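Local coordinates for NanS-p (Escherichia phage vB_EcoP_24B, PDB 6YP6), which probably acts as a phage carbohydrate esterase on acetylated sialic acids, the chain described here being a beta-rich, probably sugar-binding part of it, at residues S97-P100 / Q101-L105; D198-R201 / G202-P206. One frame throughout, in Å; residues are numbered along the deposited sequence.

In the fold
Contact 1 (97-105) and contact 2 (198-206) are two short loop segments that bend the chain on opposite sides of its centre, with their own centres about 33 Å apart and their nearest atoms about 19 Å apart. They are related through one sheet: strand 88-95 runs into the loop of contact 1, and its antiparallel neighbour, strand 193-197, runs into the loop of contact 2, so the two loops leave the sheet at opposite ends. Contact 1 is mainly apolar and leans on helix 64-69, whereas contact 2 is polar and gathers round Asp198 and Lys47. Neither loop can be tied to a sugar site, and both contacts are local packing within their loops.

Contact 1: residues S97-P100 / Q101-L105; sequences SSLP and QGVAL
Pro100 and Val103 are the ends of a type II beta turn, a local surface contact in the loop that joins strand 88-95 to strand 113-121. The turn is closed by one backbone hydrogen bond, from Val103 N to Pro100 O at 3.0 Å, with an N-H...O angle of 151°. Gly102 takes the third position with the positive phi (79°) expected there in a type II turn.

The same two residues also meet through their side chains. Val103 has CG2 beside its own backbone N and CG1 anti to it (chi1 178°), which turns CG2 to the proline, 3.9 Å from Pro100 CB. The valine stem is close as well: Val103 CB lies 4.0 Å from Pro100 CD, so the branch lies obliquely against the pyrrolidine ring.

Just before the turn, Leu99 reaches across to the outgoing chain. Its CB lies 3.6 Å from Val103 O, and its CD1 methyl comes to 4.0 Å from Leu105 CG, the two leucines crossing at about a right angle. Leu67 of helix 64-69 touches both Leu99 and Pro100, while the buried Leu105 continues to Leu181.

The chemistry is thus one polar bond backed by aliphatic packing on both limbs of the bend: the bond closes the reversal of the chain, and the leucine pair joins the two limbs, with Leu67 against the incoming one and Leu181 against Leu105.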
ATOM      1  N   SER A  97       2.131  17.050  -1.726  1.00  9.52           N
ATOM      2  CA  SER A  97       2.046  18.367  -2.349  1.00 10.82           C
ATOM      3  C   SER A  97       3.356  19.140  -2.277  1.00 11.12           C
ATOM      4  O   SER A  97       3.502  20.134  -2.988  1.00 12.30           O
ATOM      5  CB  SER A  97       0.944  19.191  -1.684  1.00 12.71           C
ATOM      6  OG  SER A  97       1.201  19.316  -0.304  1.00 13.57           O
ATOM      7  N   SER A  98       4.291  18.703  -1.438  1.00 10.68           N
ATOM      8  CA  SER A  98       5.625  19.271  -1.384  1.00 11.73           C
ATOM      9  C   SER A  98       6.536  18.237  -0.747  1.00 11.48           C
ATOM     10  O   SER A  98       6.080  17.299  -0.090  1.00 10.95           O
ATOM     11  CB  SER A  98       5.654  20.577  -0.577  1.00 13.26           C
ATOM     12  OG  SER A  98       5.470  20.325   0.807  1.00 14.37           O
ATOM     13  N   LEU A  99       7.822  18.412  -0.970  1.00 12.20           N
ATOM     14  CA  LEU A  99       8.868  17.737  -0.226  1.00 12.14           C
ATOM     15  C   LEU A  99       9.589  18.766   0.636  1.00 12.60           C
ATOM     16  O   LEU A  99       9.515  19.971   0.370  1.00 13.73           O
ATOM     17  CB  LEU A  99       9.865  17.070  -1.178  1.00 12.40           C
ATOM     18  CG  LEU A  99       9.290  15.885  -1.958  1.00 13.27           C
ATOM     19  CD1 LEU A  99      10.243  15.452  -3.051  1.00 14.43           C
ATOM     20  CD2 LEU A  99       8.992  14.720  -1.027  1.00 13.68           C
ATOM     21  N   PRO A 100      10.278  18.333   1.688  1.00 12.72           N
ATOM     22  CA  PRO A 100      10.976  19.290   2.556  1.00 13.63           C
ATOM     23  C   PRO A 100      12.018  20.089   1.783  1.00 14.29           C
ATOM     24  O   PRO A 100      12.511  19.673   0.735  1.00 13.18           O
ATOM     25  CB  PRO A 100      11.632  18.396   3.613  1.00 14.00           C
ATOM     26  CG  PRO A 100      10.806  17.130   3.617  1.00 13.76           C
ATOM     27  CD  PRO A 100      10.359  16.951   2.195  1.00 12.77           C
ATOM     28  N   GLN A 101      12.360  21.256   2.320  1.00 16.06           N
ATOM     29  CA  GLN A 101      13.376  22.085   1.682  1.00 17.43           C
ATOM     30  C   GLN A 101      14.648  21.273   1.460  1.00 15.81           C
ATOM     31  O   GLN A 101      15.132  20.590   2.364  1.00 15.45           O
ATOM     32  CB  GLN A 101      13.692  23.316   2.538  1.00 20.46           C
ATOM     33  CG  GLN A 101      14.966  24.082   2.123  1.00 23.03           C
ATOM     34  CD  GLN A 101      14.958  24.519   0.666  1.00 24.71           C
ATOM     35  OE1 GLN A 101      13.897  24.688   0.064  1.00 25.90           O
ATOM     36  NE2 GLN A 101      16.146  24.704   0.093  1.00 24.87           N
ATOM     37  N   GLY A 102      15.192  21.353   0.253  1.00 15.43           N
ATOM     38  CA  GLY A 102      16.422  20.658  -0.050  1.00 14.88           C
ATOM     39  C   GLY A 102      16.272  19.184  -0.339  1.00 13.77           C
ATOM     40  O   GLY A 102      17.285  18.492  -0.492  1.00 14.93           O
ATOM     41  N   VAL A 103      15.045  18.682  -0.413  1.00 12.15           N
ATOM     42  CA  VAL A 103      14.762  17.298  -0.768  1.00 11.59           C
ATOM     43  C   VAL A 103      14.114  17.298  -2.144  1.00 11.40           C
ATOM     44  O   VAL A 103      13.153  18.039  -2.393  1.00 12.46           O
ATOM     45  CB  VAL A 103      13.859  16.636   0.284  1.00 11.55           C
ATOM     46  CG1 VAL A 103      13.530  15.219  -0.126  1.00 12.09           C
ATOM     47  CG2 VAL A 103      14.525  16.681   1.658  1.00 11.96           C
ATOM     48  N   ALA A 104      14.641  16.480  -3.038  1.00 10.64           N
ATOM     49  CA  ALA A 104      14.097  16.383  -4.381  1.00 11.07           C
ATOM     50  C   ALA A 104      14.353  14.978  -4.895  1.00 12.06           C
ATOM     51  O   ALA A 104      15.437  14.425  -4.694  1.00 13.81           O
ATOM     52  CB  ALA A 104      14.738  17.403  -5.325  1.00 11.68           C
ATOM     53  N   LEU A 105      13.350  14.411  -5.545  1.00 12.29           N
ATOM     54  CA  LEU A 105      13.445  13.057  -6.061  1.00 13.05           C
ATOM     55  C   LEU A 105      14.187  13.065  -7.387  1.00 14.51           C
ATOM     56  O   LEU A 105      13.968  13.935  -8.234  1.00 14.89           O
ATOM     57  CB  LEU A 105      12.037  12.494  -6.262  1.00 12.59           C
ATOM     58  CG  LEU A 105      11.312  12.128  -4.969  1.00 12.78           C
ATOM     59  CD1 LEU A 105       9.812  12.055  -5.175  1.00 13.55           C
ATOM     60  CD2 LEU A 105      11.814  10.756  -4.477  1.00 13.32           C
TER

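Contact 2: residues D198-R201 / G202-P206; sequences DITR and GATYP
The Asp198 carboxylate receives Thr204 at its edge: Asp198 OD2 accepts from Thr204 OG1 at 2.7 Å through its anti lone pair, which points away from OD1. Thr204 CG2 lies off to one face of the carboxylate, 3.6 Å from OD2. Lys47 forms a salt bridge with the same OD2, and at the other oxygen OD1 accepts bonds from Ser53 OG and Trp54 N. The carboxylate is therefore gripped at both oxygens, and its rotation is fixed.

The contact lies in the loop between strands 193-197 and 207-216, where two tight turns follow one another. Ile199, at a phi of 82°, is the middle of a classic gamma turn, closed by Thr200 N and Asp198 O at 2.8 Å. Next comes an ST turn, in which Gly202 N donates to Thr200 OG1 at 3.1 Å (154° at the hydrogen). The threonine hydroxyl stands anti to its own nitrogen (chi1 179°), on the side where the chain continues to Gly202. Its methyl is left facing Thr204, and the two CG2 atoms, 3.4 Å apart, are pressed closer than usual van der Waals contact as the side chains pass in opposite directions.

Lys47 also bonds Gly202 O, while Arg201 NH1 is hydrogen-bonded to Gly50 O. A buried acid shared by two hydroxyls, a lysine and a backbone N-H would probably remain ionised; through it the loop is joined to Lys47, Ser53 and Trp54, and through Arg201 to Gly50.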
ATOM      1  N   ASP A 198      -7.757  -1.298  -5.780  1.00  6.76           N
ATOM      2  CA  ASP A 198      -7.489  -2.440  -6.656  1.00  6.92           C
ATOM      3  C   ASP A 198      -7.267  -2.042  -8.118  1.00  7.14           C
ATOM      4  O   ASP A 198      -7.175  -2.932  -8.963  1.00  8.17           O
ATOM      5  CB  ASP A 198      -8.528  -3.561  -6.519  1.00  7.58           C
ATOM      6  CG  ASP A 198      -9.860  -3.240  -7.162  1.00  8.11           C
ATOM      7  OD1 ASP A 198     -10.217  -2.052  -7.231  1.00  9.22           O
ATOM      8  OD2 ASP A 198     -10.550  -4.204  -7.603  1.00  8.76           O
ATOM      9  N   ILE A 199      -7.119  -0.741  -8.402  1.00  7.21           N
ATOM     10  CA  ILE A 199      -6.490  -0.227  -9.617  1.00  8.54           C
ATOM     11  C   ILE A 199      -7.425  -0.204 -10.821  1.00  8.73           C
ATOM     12  O   ILE A 199      -7.606   0.837 -11.467  1.00 10.78           O
ATOM     13  CB  ILE A 199      -5.193  -0.999  -9.964  1.00  9.81           C
ATOM     14  CG1 ILE A 199      -4.203  -1.020  -8.789  1.00 10.43           C
ATOM     15  CG2 ILE A 199      -4.540  -0.397 -11.207  1.00 11.54           C
ATOM     16  CD1 ILE A 199      -3.058  -2.012  -8.981  1.00 11.64           C
ATOM     17  N   THR A 200      -7.981  -1.357 -11.166  1.00  8.19           N
ATOM     18  CA  THR A 200      -8.638  -1.582 -12.436  1.00  8.19           C
ATOM     19  C   THR A 200     -10.095  -1.958 -12.229  1.00  8.84           C
ATOM     20  O   THR A 200     -10.472  -2.512 -11.192  1.00  9.35           O
ATOM     21  CB  THR A 200      -7.888  -2.692 -13.191  1.00  8.17           C
ATOM     22  OG1 THR A 200      -8.529  -2.940 -14.438  1.00  8.37           O
ATOM     23  CG2 THR A 200      -7.842  -4.014 -12.415  1.00  8.25           C
ATOM     24  N   ARG A 201     -10.924  -1.654 -13.237  1.00  9.93           N
ATOM     25  CA  ARG A 201     -12.301  -2.143 -13.219  1.00 11.56           C
ATOM     26  C   ARG A 201     -12.385  -3.636 -13.512  1.00 11.38           C
ATOM     27  O   ARG A 201     -13.386  -4.277 -13.168  1.00 12.97           O
ATOM     28  CB  ARG A 201     -13.144  -1.385 -14.243  1.00 13.64           C
ATOM     29  CG  ARG A 201     -13.389   0.059 -13.879  1.00 16.54           C
ATOM     30  CD  ARG A 201     -14.058   0.793 -15.030  1.00 19.52           C
ATOM     31  NE  ARG A 201     -14.684   2.026 -14.585  1.00 21.93           N
ATOM     32  CZ  ARG A 201     -15.960   2.131 -14.221  1.00 23.83           C
ATOM     33  NH1 ARG A 201     -16.760   1.073 -14.255  1.00 24.51           N
ATOM     34  NH2 ARG A 201     -16.437   3.304 -13.831  1.00 25.00           N
ATOM     35  N   GLY A 202     -11.368  -4.195 -14.156  1.00 10.33           N
ATOM     36  CA  GLY A 202     -11.336  -5.614 -14.436  1.00 10.01           C
ATOM     37  C   GLY A 202     -11.193  -6.423 -13.161  1.00  9.54           C
ATOM     38  O   GLY A 202     -10.913  -5.907 -12.078  1.00  9.04           O
ATOM     39  N   ALA A 203     -11.422  -7.726 -13.274  1.00  9.83           N
ATOM     40  CA  ALA A 203     -11.353  -8.572 -12.094  1.00  9.60           C
ATOM     41  C   ALA A 203      -9.972  -8.505 -11.449  1.00  8.46           C
ATOM     42  O   ALA A 203      -8.941  -8.604 -12.125  1.00  8.78           O
ATOM     43  CB  ALA A 203     -11.661 -10.019 -12.460  1.00 10.08           C
ATOM     44  N   THR A 204      -9.983  -8.405 -10.123  1.00  7.83           N
ATOM     45  CA  THR A 204      -8.806  -8.442  -9.263  1.00  7.83           C
ATOM     46  C   THR A 204      -9.049  -9.490  -8.179  1.00  7.64           C
ATOM     47  O   THR A 204     -10.171  -9.966  -7.979  1.00  8.13           O
ATOM     48  CB  THR A 204      -8.551  -7.064  -8.634  1.00  7.97           C
ATOM     49  OG1 THR A 204      -9.684  -6.723  -7.825  1.00  9.20           O
ATOM     50  CG2 THR A 204      -8.312  -6.018  -9.714  1.00  7.75           C
ATOM     51  N   TYR A 205      -7.999  -9.857  -7.446  1.00  7.52           N
ATOM     52  CA  TYR A 205      -8.179 -10.821  -6.369  1.00  7.73           C
ATOM     53  C   TYR A 205      -8.979 -10.196  -5.229  1.00  7.89           C
ATOM     54  O   TYR A 205      -8.628  -9.105  -4.763  1.00  9.26           O
ATOM     55  CB  TYR A 205      -6.848 -11.252  -5.764  1.00  7.91           C
ATOM     56  CG  TYR A 205      -5.933 -12.061  -6.642  1.00  7.81           C
ATOM     57  CD1 TYR A 205      -6.062 -13.434  -6.737  1.00  8.04           C
ATOM     58  CD2 TYR A 205      -4.887 -11.454  -7.343  1.00  7.90           C
ATOM     59  CE1 TYR A 205      -5.203 -14.176  -7.510  1.00  8.06           C
ATOM     60  CE2 TYR A 205      -4.022 -12.197  -8.121  1.00  7.87           C
ATOM     61  CZ  TYR A 205      -4.192 -13.564  -8.201  1.00  7.96           C
ATOM     62  OH  TYR A 205      -3.357 -14.355  -8.964  1.00  8.35           O
ATOM     63  N   PRO A 206      -9.989 -10.878  -4.690  1.00  7.84           N
ATOM     64  CA  PRO A 206     -10.526 -10.453  -3.391  1.00  8.73           C
ATOM     65  C   PRO A 206      -9.388 -10.424  -2.378  1.00  8.34           C
ATOM     66  O   PRO A 206      -8.493 -11.274  -2.406  1.00  8.59           O
ATOM     67  CB  PRO A 206     -11.564 -11.528  -3.065  1.00  9.56           C
ATOM     68  CG  PRO A 206     -11.937 -12.092  -4.405  1.00  9.79           C
ATOM     69  CD  PRO A 206     -10.658 -12.093  -5.184  1.00  8.86           C
TER